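Local coordinates for protein 4-hydroxybutyrate CoA-transferase (Porphyromonas gingivalis, PDB 3EH7) that probably transfers coenzyme A from an acyl-CoA to a free carboxylate such as acetate, at residues Asn27-Leu33 with Val57-His61; Ala18-Val22 with Ala46-Gln50; Tyr165-Asn170 with Lys286-Leu292. All coordinates share one frame; numbering follows the deposited sequence.

Contact 1 of 3, residues Asn27-Leu33 with Val57-His61; sequences NGERVAL and VEIYH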
loop_
_atom_site.group_PDB
_atom_site.type_symbol
_atom_site.label_atom_id
_atom_site.label_comp_id
_atom_site.label_asym_id
_atom_site.label_seq_id
_atom_site.Cartn_x
_atom_site.Cartn_y
_atom_site.Cartn_z
ATOM N N ASN A 27 29.024 -10.789 -20.614
ATOM C CA ASN A 27 27.857 -10.329 -21.369
ATOM C C ASN A 27 26.579 -10.954 -20.844
ATOM O O ASN A 27 26.572 -12.098 -20.417
ATOM C CB ASN A 27 27.994 -10.593 -22.876
ATOM C CG ASN A 27 28.187 -9.305 -23.679
ATOM O OD1 ASN A 27 27.306 -8.409 -23.699
ATOM N ND2 ASN A 27 29.341 -9.192 -24.326
ATOM N N GLY A 28 25.509 -10.174 -20.852
ATOM C CA GLY A 28 24.225 -10.640 -20.360
ATOM C C GLY A 28 24.038 -10.601 -18.850
ATOM O O GLY A 28 22.991 -11.011 -18.373
ATOM N N GLU A 29 25.045 -10.146 -18.095
ATOM C CA GLU A 29 24.960 -10.111 -16.630
ATOM C C GLU A 29 24.268 -8.831 -16.164
ATOM O O GLU A 29 24.204 -7.843 -16.902
ATOM C CB GLU A 29 26.348 -10.264 -15.991
ATOM C CG GLU A 29 26.867 -11.732 -15.998
ATOM C CD GLU A 29 28.199 -11.896 -15.305
ATOM O OE1 GLU A 29 28.899 -10.871 -15.096
ATOM O OE2 GLU A 29 28.568 -13.053 -14.966
ATOM N N ARG A 30 23.681 -8.870 -14.979
ATOM C CA ARG A 30 23.142 -7.665 -14.362
ATOM C C ARG A 30 24.129 -7.156 -13.313
ATOM O O ARG A 30 24.568 -7.905 -12.441
ATOM C CB ARG A 30 21.784 -7.906 -13.725
ATOM C CG ARG A 30 21.123 -6.615 -13.315
ATOM C CD ARG A 30 19.865 -6.796 -12.497
ATOM N NE ARG A 30 18.659 -6.893 -13.315
ATOM C CZ ARG A 30 18.131 -8.035 -13.736
ATOM N NH1 ARG A 30 18.716 -9.200 -13.452
ATOM N NH2 ARG A 30 17.030 -8.019 -14.470
ATOM N N VAL A 31 24.470 -5.876 -13.411
ATOM C CA VAL A 31 25.482 -5.261 -12.557
ATOM C C VAL A 31 24.785 -4.204 -11.742
ATOM O O VAL A 31 24.142 -3.337 -12.316
ATOM C CB VAL A 31 26.568 -4.578 -13.409
ATOM C CG1 VAL A 31 27.647 -3.979 -12.526
ATOM C CG2 VAL A 31 27.150 -5.552 -14.403
ATOM N N ALA A 32 24.876 -4.303 -10.413
ATOM C CA ALA A 32 24.316 -3.303 -9.510
ATOM C C ALA A 32 25.447 -2.369 -9.085
ATOM O O ALA A 32 26.578 -2.816 -8.894
ATOM C CB ALA A 32 23.700 -3.967 -8.306
ATOM N N LEU A 33 25.154 -1.080 -8.982
ATOM C CA LEU A 33 26.147 -0.073 -8.593
ATOM C C LEU A 33 25.677 0.570 -7.346
ATOM O O LEU A 33 24.483 0.704 -7.173
ATOM C CB LEU A 33 26.266 1.030 -9.646
ATOM C CG LEU A 33 26.709 0.664 -11.064
ATOM C CD1 LEU A 33 26.775 1.925 -11.891
ATOM C CD2 LEU A 33 28.041 -0.031 -11.045
ATOM N N VAL A 57 24.975 -6.479 -21.230
ATOM C CA VAL A 57 25.069 -6.116 -19.799
ATOM C C VAL A 57 23.997 -5.113 -19.349
ATOM O O VAL A 57 23.805 -4.068 -19.957
ATOM C CB VAL A 57 26.449 -5.532 -19.428
ATOM C CG1 VAL A 57 26.537 -5.289 -17.943
ATOM C CG2 VAL A 57 27.541 -6.465 -19.868
ATOM N N GLU A 58 23.336 -5.433 -18.241
ATOM C CA GLU A 58 22.237 -4.637 -17.718
ATOM C C GLU A 58 22.657 -3.952 -16.430
ATOM O O GLU A 58 23.046 -4.630 -15.487
ATOM C CB GLU A 58 21.082 -5.583 -17.438
ATOM C CG GLU A 58 19.804 -4.929 -16.998
ATOM C CD GLU A 58 18.605 -5.874 -17.104
ATOM O OE1 GLU A 58 18.538 -6.684 -18.061
ATOM O OE2 GLU A 58 17.726 -5.791 -16.233
ATOM N N ILE A 59 22.612 -2.624 -16.380
ATOM C CA ILE A 59 22.985 -1.923 -15.158
ATOM C C ILE A 59 21.733 -1.754 -14.344
ATOM O O ILE A 59 20.762 -1.192 -14.833
ATOM C CB ILE A 59 23.620 -0.548 -15.405
ATOM C CG1 ILE A 59 24.931 -0.669 -16.203
ATOM C CG2 ILE A 59 23.911 0.131 -14.104
ATOM C CD1 ILE A 59 26.008 -1.465 -15.547
ATOM N N TYR A 60 21.734 -2.261 -13.116
ATOM C CA TYR A 60 20.600 -2.032 -12.225
ATOM C C TYR A 60 20.916 -0.823 -11.382
ATOM O O TYR A 60 21.911 -0.821 -10.673
ATOM C CB TYR A 60 20.299 -3.257 -11.341
ATOM C CG TYR A 60 19.115 -3.023 -10.437
ATOM C CD1 TYR A 60 17.825 -3.137 -10.913
ATOM C CD2 TYR A 60 19.293 -2.618 -9.131
ATOM C CE1 TYR A 60 16.737 -2.879 -10.098
ATOM C CE2 TYR A 60 18.226 -2.353 -8.320
ATOM C CZ TYR A 60 16.951 -2.498 -8.805
ATOM O OH TYR A 60 15.890 -2.236 -7.981
ATOM N N HIS A 61 20.058 0.198 -11.457
ATOM C CA HIS A 61 20.227 1.445 -10.714
ATOM C C HIS A 61 18.846 2.034 -10.406
ATOM O O HIS A 61 17.831 1.556 -10.907
ATOM C CB HIS A 61 21.036 2.443 -11.533
ATOM C CG HIS A 61 20.328 2.899 -12.771
ATOM N ND1 HIS A 61 19.297 3.814 -12.736
ATOM C CD2 HIS A 61 20.462 2.529 -14.064
ATOM C CE1 HIS A 61 18.834 3.998 -13.958
ATOM N NE2 HIS A 61 19.520 3.224 -14.781
HETATM O O HOH W 1 18.245 -4.133 -14.442
#
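Strands 30-33 and 58-60 run parallel, their short axes 4.6 Å apart at closest approach and at 32° to each other. Arg30 pairs with Glu58, Val31 with Ile59 and Ala32 with Tyr60. Three backbone bonds join them: Glu58 N to Glu29 O (2.9 Å), Val31 N to Glu58 O and Tyr60 N to Val31 O. The 23 residues between the segments include helix 41-49, so the unit is a beta-alpha-beta crossover at the edge of a parallel, Rossmann-like sheet.

On one face Arg30 and Glu58 run side by side. Both chains leave the backbone with CG opposite the N, which sets them alongside each other, and the arginine bends at chi3 (-89°). NH2 then meets Glu58 OE2 at 2.9 Å in a salt bridge, with guanidinium and carboxylate planes 76° apart. A water accepts from Arg30 NE. Arg30 CD also lies on Tyr60 CB (3.7 Å).

Val31 and Ile59 lie on the other face, where Val57 and Leu33 add apolar contacts. Val31 CG2 meets Val57 CG1 at 3.6 Å, Ile59 CD1 reaches Val31 CB, and Leu33 CD1 meets Ile59 CG2.

Arg30 NH1 donates a hydrogen bond to His119 O. The guanidinium is thus held by Glu58 and by His119 O, and its charge would probably help keep Glu58 ionised.

Contact 2 of 3, residues Ala18-Val22 with Ala46-Gln50; sequences AEEAV and ALVQQ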
loop_
_atom_site.group_PDB
_atom_site.type_symbol
_atom_site.label_atom_id
_atom_site.label_comp_id
_atom_site.label_asym_id
_atom_site.label_seq_id
_atom_site.Cartn_x
_atom_site.Cartn_y
_atom_site.Cartn_z
ATOM N N ALA A 18 40.821 -0.409 -12.063
ATOM C CA ALA A 18 39.399 -0.365 -12.439
ATOM C C ALA A 18 39.119 -1.165 -13.713
ATOM O O ALA A 18 38.117 -1.878 -13.802
ATOM C CB ALA A 18 38.932 1.094 -12.634
ATOM N N GLU A 19 40.010 -1.023 -14.689
ATOM C CA GLU A 19 39.900 -1.711 -15.973
ATOM C C GLU A 19 40.022 -3.239 -15.819
ATOM O O GLU A 19 39.262 -3.995 -16.425
ATOM C CB GLU A 19 40.983 -1.175 -16.929
ATOM C CG GLU A 19 41.269 -2.065 -18.139
ATOM C CD GLU A 19 42.035 -1.355 -19.265
ATOM O OE1 GLU A 19 43.164 -1.787 -19.561
ATOM O OE2 GLU A 19 41.504 -0.376 -19.859
ATOM N N GLU A 20 41.011 -3.675 -15.035
ATOM C CA GLU A 20 41.198 -5.089 -14.709
ATOM C C GLU A 20 39.955 -5.662 -13.980
ATOM O O GLU A 20 39.479 -6.744 -14.321
ATOM C CB GLU A 20 42.447 -5.241 -13.846
ATOM C CG GLU A 20 42.739 -6.639 -13.289
ATOM C CD GLU A 20 42.831 -7.725 -14.356
ATOM O OE1 GLU A 20 43.210 -7.402 -15.518
ATOM O OE2 GLU A 20 42.528 -8.901 -14.011
ATOM N N ALA A 21 39.431 -4.924 -13.008
ATOM C CA ALA A 21 38.256 -5.372 -12.240
ATOM C C ALA A 21 37.031 -5.597 -13.132
ATOM O O ALA A 21 36.480 -6.693 -13.130
ATOM C CB ALA A 21 37.917 -4.388 -11.068
ATOM N N VAL A 22 36.623 -4.593 -13.911
ATOM C CA VAL A 22 35.360 -4.688 -14.663
ATOM C C VAL A 22 35.442 -5.703 -15.812
ATOM O O VAL A 22 34.412 -6.170 -16.320
ATOM C CB VAL A 22 34.859 -3.299 -15.214
ATOM C CG1 VAL A 22 34.731 -2.288 -14.089
ATOM C CG2 VAL A 22 35.764 -2.762 -16.355
ATOM N N ALA A 46 35.777 2.927 -16.358
ATOM C CA ALA A 46 36.301 1.717 -16.982
ATOM C C ALA A 46 35.209 0.972 -17.761
ATOM O O ALA A 46 35.459 0.477 -18.852
ATOM C CB ALA A 46 36.945 0.803 -15.934
ATOM N N LEU A 47 33.999 0.905 -17.213
ATOM C CA LEU A 47 32.862 0.309 -17.930
ATOM C C LEU A 47 32.587 0.946 -19.290
ATOM O O LEU A 47 32.458 0.232 -20.279
ATOM C CB LEU A 47 31.574 0.411 -17.110
ATOM C CG LEU A 47 31.257 -0.750 -16.190
ATOM C CD1 LEU A 47 29.875 -0.512 -15.579
ATOM C CD2 LEU A 47 31.328 -2.058 -16.966
ATOM N N VAL A 48 32.481 2.273 -19.349
ATOM C CA VAL A 48 32.215 2.938 -20.632
ATOM C C VAL A 48 33.388 2.738 -21.611
ATOM O O VAL A 48 33.178 2.702 -22.822
ATOM C CB VAL A 48 31.901 4.460 -20.509
ATOM C CG1 VAL A 48 30.995 4.752 -19.298
ATOM C CG2 VAL A 48 33.187 5.300 -20.491
ATOM N N GLN A 49 34.603 2.593 -21.083
ATOM C CA GLN A 49 35.792 2.384 -21.906
ATOM C C GLN A 49 35.757 1.033 -22.613
ATOM O O GLN A 49 36.120 0.929 -23.781
ATOM C CB GLN A 49 37.056 2.483 -21.045
ATOM C CG GLN A 49 38.300 2.850 -21.807
ATOM C CD GLN A 49 38.112 4.133 -22.596
ATOM O OE1 GLN A 49 37.233 4.947 -22.273
ATOM N NE2 GLN A 49 38.917 4.316 -23.645
ATOM N N GLN A 50 35.322 0.004 -21.892
ATOM C CA GLN A 50 35.135 -1.338 -22.452
ATOM C C GLN A 50 33.721 -1.548 -23.010
ATOM O O GLN A 50 33.391 -2.640 -23.474
ATOM C CB GLN A 50 35.438 -2.420 -21.395
ATOM C CG GLN A 50 36.872 -2.957 -21.402
ATOM C CD GLN A 50 37.869 -2.060 -20.672
ATOM O OE1 GLN A 50 37.547 -1.439 -19.647
ATOM N NE2 GLN A 50 39.096 -2.015 -21.180
#
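Apolar contact makes up most of the meeting of helix 18-22 with the end of helix 41-49. Ala46 points its methyl at the first helix. Its CB lies 3.6 Å from Ala18 O and 3.9 Å from Ala18 CB, so the methyl rests on backbone as well as side chain. The CA atoms of Glu19 and Ala46 are 5.1 Å apart; the small Ala46 side chain allows this close approach. Val22 closes the apolar patch one turn further on. Its CG2 touches Ala46 CB at 3.8 Å, and its CB meets Leu47 CD2 at 4.1 Å. With chi1 at -55°, CG2 sits between the backbone N and the carbonyl carbon, and from there it faces Ala46.

The polar part is one side-chain hydrogen bond. Gln50 NE2 donates to Glu19 OE2 over 3.2 Å, and the N-H points almost straight at the oxygen (174°). The carboxylate and amide planes are perpendicular. The acceptor lies in the amide plane, but the donor comes from well above the carboxylate plane. The glutamate chain is extended, while the glutamine bends at chi2 (81°). Gln50 OE1 lies 4.0 Å from Val22 CG2. Gln50 OE1 also comes within 2.9 Å of Ala46 O, another acceptor, so the placing of this amide is somewhat doubtful.

Helix 18-22 touches both strand 179-183 and helix 41-49. Ala18 and Ala21 meet Val181 of the strand, while Ala18 and Val22 also meet Ser42 and Cys43 earlier in helix 41-49. Leu47 packs on Ile25 and Phe54 in the neighbouring loops.

Contact 3 of 3, residues Tyr165-Asn170 with Lys286-Leu292; sequences YVHGDN and KNPDVEL
Strand 290-292 and the weakly bonded strand about 167-168 run parallel at the edge of a mixed sheet, held by Leu292 N to His167 O (2.9 Å), with Lys286 N to Tyr165 O (2.8 Å) beyond the strands. The pair joins a segment of the N-terminal family region to one of the C-terminal region. A type I turn from Asn287 to Val290 leads into strand 290-292.

The His167 ring fits between two groups. Pro288 CB lies over one face, offset toward the rim, and Tyr165 CE1 over the opposite face. Lys286 C meets the ring edge, 3.6 Å from His167 NE2. A chi1 of -71° sets the ring beside the backbone N, near Asn287 and Pro288. His167 CB lies 3.3 Å from Val290 O. Lys286 bends at chi3 and chi4, which carries NZ to 3.8 Å from Tyr165 CB.

Val166 CG1 packs on Leu292 CG at 3.7 Å, and Ile284 of helix 278-284 adjoins Val166. Gly168 passes close to the Leu292 carbonyl, with no room for a CB.

Asn170 ND2 donates to Val166 O (3.0 Å) and also binds Gly139 O. The first bond lies near the amide plane of Asn170 but comes from above the Val166 carbonyl plane, 51° out of it.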
loop_
_atom_site.group_PDB
_atom_site.type_symbol
_atom_site.label_atom_id
_atom_site.label_comp_id
_atom_site.label_asym_id
_atom_site.label_seq_id
_atom_site.Cartn_x
_atom_site.Cartn_y
_atom_site.Cartn_z
ATOM N N TYR A 165 33.470 7.226 6.394
ATOM C CA TYR A 165 33.131 6.039 7.183
ATOM C C TYR A 165 31.856 6.377 7.902
ATOM O O TYR A 165 31.836 7.288 8.725
ATOM C CB TYR A 165 34.243 5.702 8.178
ATOM C CG TYR A 165 33.966 4.463 9.026
ATOM C CD1 TYR A 165 33.234 4.566 10.214
ATOM C CD2 TYR A 165 34.422 3.207 8.640
ATOM C CE1 TYR A 165 32.972 3.470 10.989
ATOM C CE2 TYR A 165 34.177 2.086 9.432
ATOM C CZ TYR A 165 33.440 2.239 10.602
ATOM O OH TYR A 165 33.160 1.168 11.412
ATOM N N VAL A 166 30.773 5.707 7.540
ATOM C CA VAL A 166 29.456 6.023 8.104
ATOM C C VAL A 166 28.942 4.872 8.959
ATOM O O VAL A 166 28.957 3.691 8.546
ATOM C CB VAL A 166 28.432 6.388 6.998
ATOM C CG1 VAL A 166 27.026 6.690 7.581
ATOM C CG2 VAL A 166 28.960 7.593 6.187
ATOM N N HIS A 167 28.451 5.250 10.127
ATOM C CA HIS A 167 27.955 4.326 11.115
ATOM C C HIS A 167 26.623 3.696 10.766
ATOM O O HIS A 167 26.000 4.041 9.753
ATOM C CB HIS A 167 27.871 5.042 12.463
ATOM C CG HIS A 167 29.212 5.324 13.055
ATOM N ND1 HIS A 167 29.941 4.372 13.720
ATOM C CD2 HIS A 167 29.981 6.442 13.036
ATOM C CE1 HIS A 167 31.094 4.892 14.104
ATOM N NE2 HIS A 167 31.138 6.149 13.712
ATOM N N GLY A 168 26.199 2.772 11.626
ATOM C CA GLY A 168 24.965 1.994 11.454
ATOM C C GLY A 168 25.282 0.584 10.977
ATOM O O GLY A 168 26.424 0.141 11.071
ATOM N N ASP A 169 24.273 -0.116 10.467
ATOM C CA ASP A 169 24.452 -1.456 9.876
ATOM C C ASP A 169 24.932 -1.270 8.442
ATOM O O ASP A 169 24.186 -1.413 7.494
ATOM C CB ASP A 169 23.158 -2.256 9.926
ATOM C CG ASP A 169 23.304 -3.645 9.330
ATOM O OD1 ASP A 169 24.429 -4.205 9.332
ATOM O OD2 ASP A 169 22.273 -4.180 8.868
ATOM N N ASN A 170 26.214 -0.929 8.315
ATOM C CA ASN A 170 26.722 -0.324 7.104
ATOM C C ASN A 170 28.163 -0.730 6.811
ATOM O O ASN A 170 28.914 0.053 6.219
ATOM C CB ASN A 170 26.652 1.188 7.286
ATOM C CG ASN A 170 26.770 1.941 6.003
ATOM O OD1 ASN A 170 26.290 1.504 4.942
ATOM N ND2 ASN A 170 27.381 3.127 6.090
ATOM N N LYS A 286 32.622 9.300 10.469
ATOM C CA LYS A 286 32.874 8.831 11.838
ATOM C C LYS A 286 31.977 9.510 12.877
ATOM O O LYS A 286 32.350 9.633 14.041
ATOM C CB LYS A 286 34.350 9.018 12.206
ATOM C CG LYS A 286 35.303 8.229 11.330
ATOM C CD LYS A 286 36.762 8.660 11.545
ATOM C CE LYS A 286 37.747 7.491 11.320
ATOM N NZ LYS A 286 37.308 6.570 10.203
ATOM N N ASN A 287 30.775 9.911 12.469
ATOM C CA ASN A 287 29.839 10.568 13.379
ATOM C C ASN A 287 28.819 9.551 13.863
ATOM O O ASN A 287 27.929 9.135 13.097
ATOM C CB ASN A 287 29.163 11.737 12.668
ATOM C CG ASN A 287 28.207 12.498 13.552
ATOM O OD1 ASN A 287 27.831 12.034 14.614
ATOM N ND2 ASN A 287 27.800 13.693 13.098
ATOM N N PRO A 288 28.920 9.138 15.140
ATOM C CA PRO A 288 28.020 8.064 15.574
ATOM C C PRO A 288 26.557 8.478 15.723
ATOM O O PRO A 288 25.721 7.621 15.949
ATOM C CB PRO A 288 28.596 7.634 16.934
ATOM C CG PRO A 288 29.396 8.773 17.408
ATOM C CD PRO A 288 29.825 9.582 16.213
ATOM N N ASP A 289 26.246 9.767 15.631
ATOM C CA ASP A 289 24.860 10.194 15.667
ATOM C C ASP A 289 24.164 10.003 14.318
ATOM O O ASP A 289 22.976 10.251 14.227
ATOM C CB ASP A 289 24.757 11.665 16.077
ATOM C CG ASP A 289 25.257 11.910 17.496
ATOM O OD1 ASP A 289 25.240 10.958 18.291
ATOM O OD2 ASP A 289 25.679 13.038 17.798
ATOM N N VAL A 290 24.915 9.613 13.283
ATOM C CA VAL A 290 24.367 9.327 11.967
ATOM C C VAL A 290 24.485 7.835 11.745
ATOM O O VAL A 290 25.594 7.285 11.838
ATOM C CB VAL A 290 25.143 10.042 10.831
ATOM C CG1 VAL A 290 24.563 9.668 9.453
ATOM C CG2 VAL A 290 25.140 11.559 11.031
ATOM N N GLU A 291 23.348 7.178 11.476
ATOM C CA GLU A 291 23.337 5.758 11.267
ATOM C C GLU A 291 22.586 5.418 9.987
ATOM O O GLU A 291 21.414 5.789 9.822
ATOM C CB GLU A 291 22.730 5.033 12.490
ATOM C CG GLU A 291 23.640 5.088 13.691
ATOM C CD GLU A 291 23.085 4.389 14.931
ATOM O OE1 GLU A 291 21.909 3.959 14.932
ATOM O OE2 GLU A 291 23.826 4.338 15.933
ATOM N N LEU A 292 23.284 4.756 9.062
ATOM C CA LEU A 292 22.628 4.210 7.888
ATOM C C LEU A 292 22.349 2.737 8.086
ATOM O O LEU A 292 23.154 2.016 8.696
ATOM C CB LEU A 292 23.432 4.399 6.614
ATOM C CG LEU A 292 23.690 5.827 6.124
ATOM C CD1 LEU A 292 23.962 5.890 4.610
ATOM C CD2 LEU A 292 22.586 6.815 6.570
HETATM O O HOH W 2 28.504 8.186 10.457
#

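How the contacts relate
Contacts 1 and 2 are neighbours. Helix 41-49, whose end forms one side of contact 2, is part of the chain connection between the two strands of contact 1. They touch where Ile59 CD1 meets Leu47 CD1 at 4.0 Å, and their segments alternate along the chain. Contact 3 follows later, on the edge of another sheet, and bridges the two family regions. All three are partly buried. The centre of contact 3 lies nearest the chain's centre (about 17 Å), contact 1 next (21 Å), and contact 2 is the most peripheral (28 Å). Backbone bonding and a salt bridge mark contact 1, small apolar groups and one amide-carboxylate bond contact 2. Contact 3 combines sparse strand bonding with a sandwiched ring.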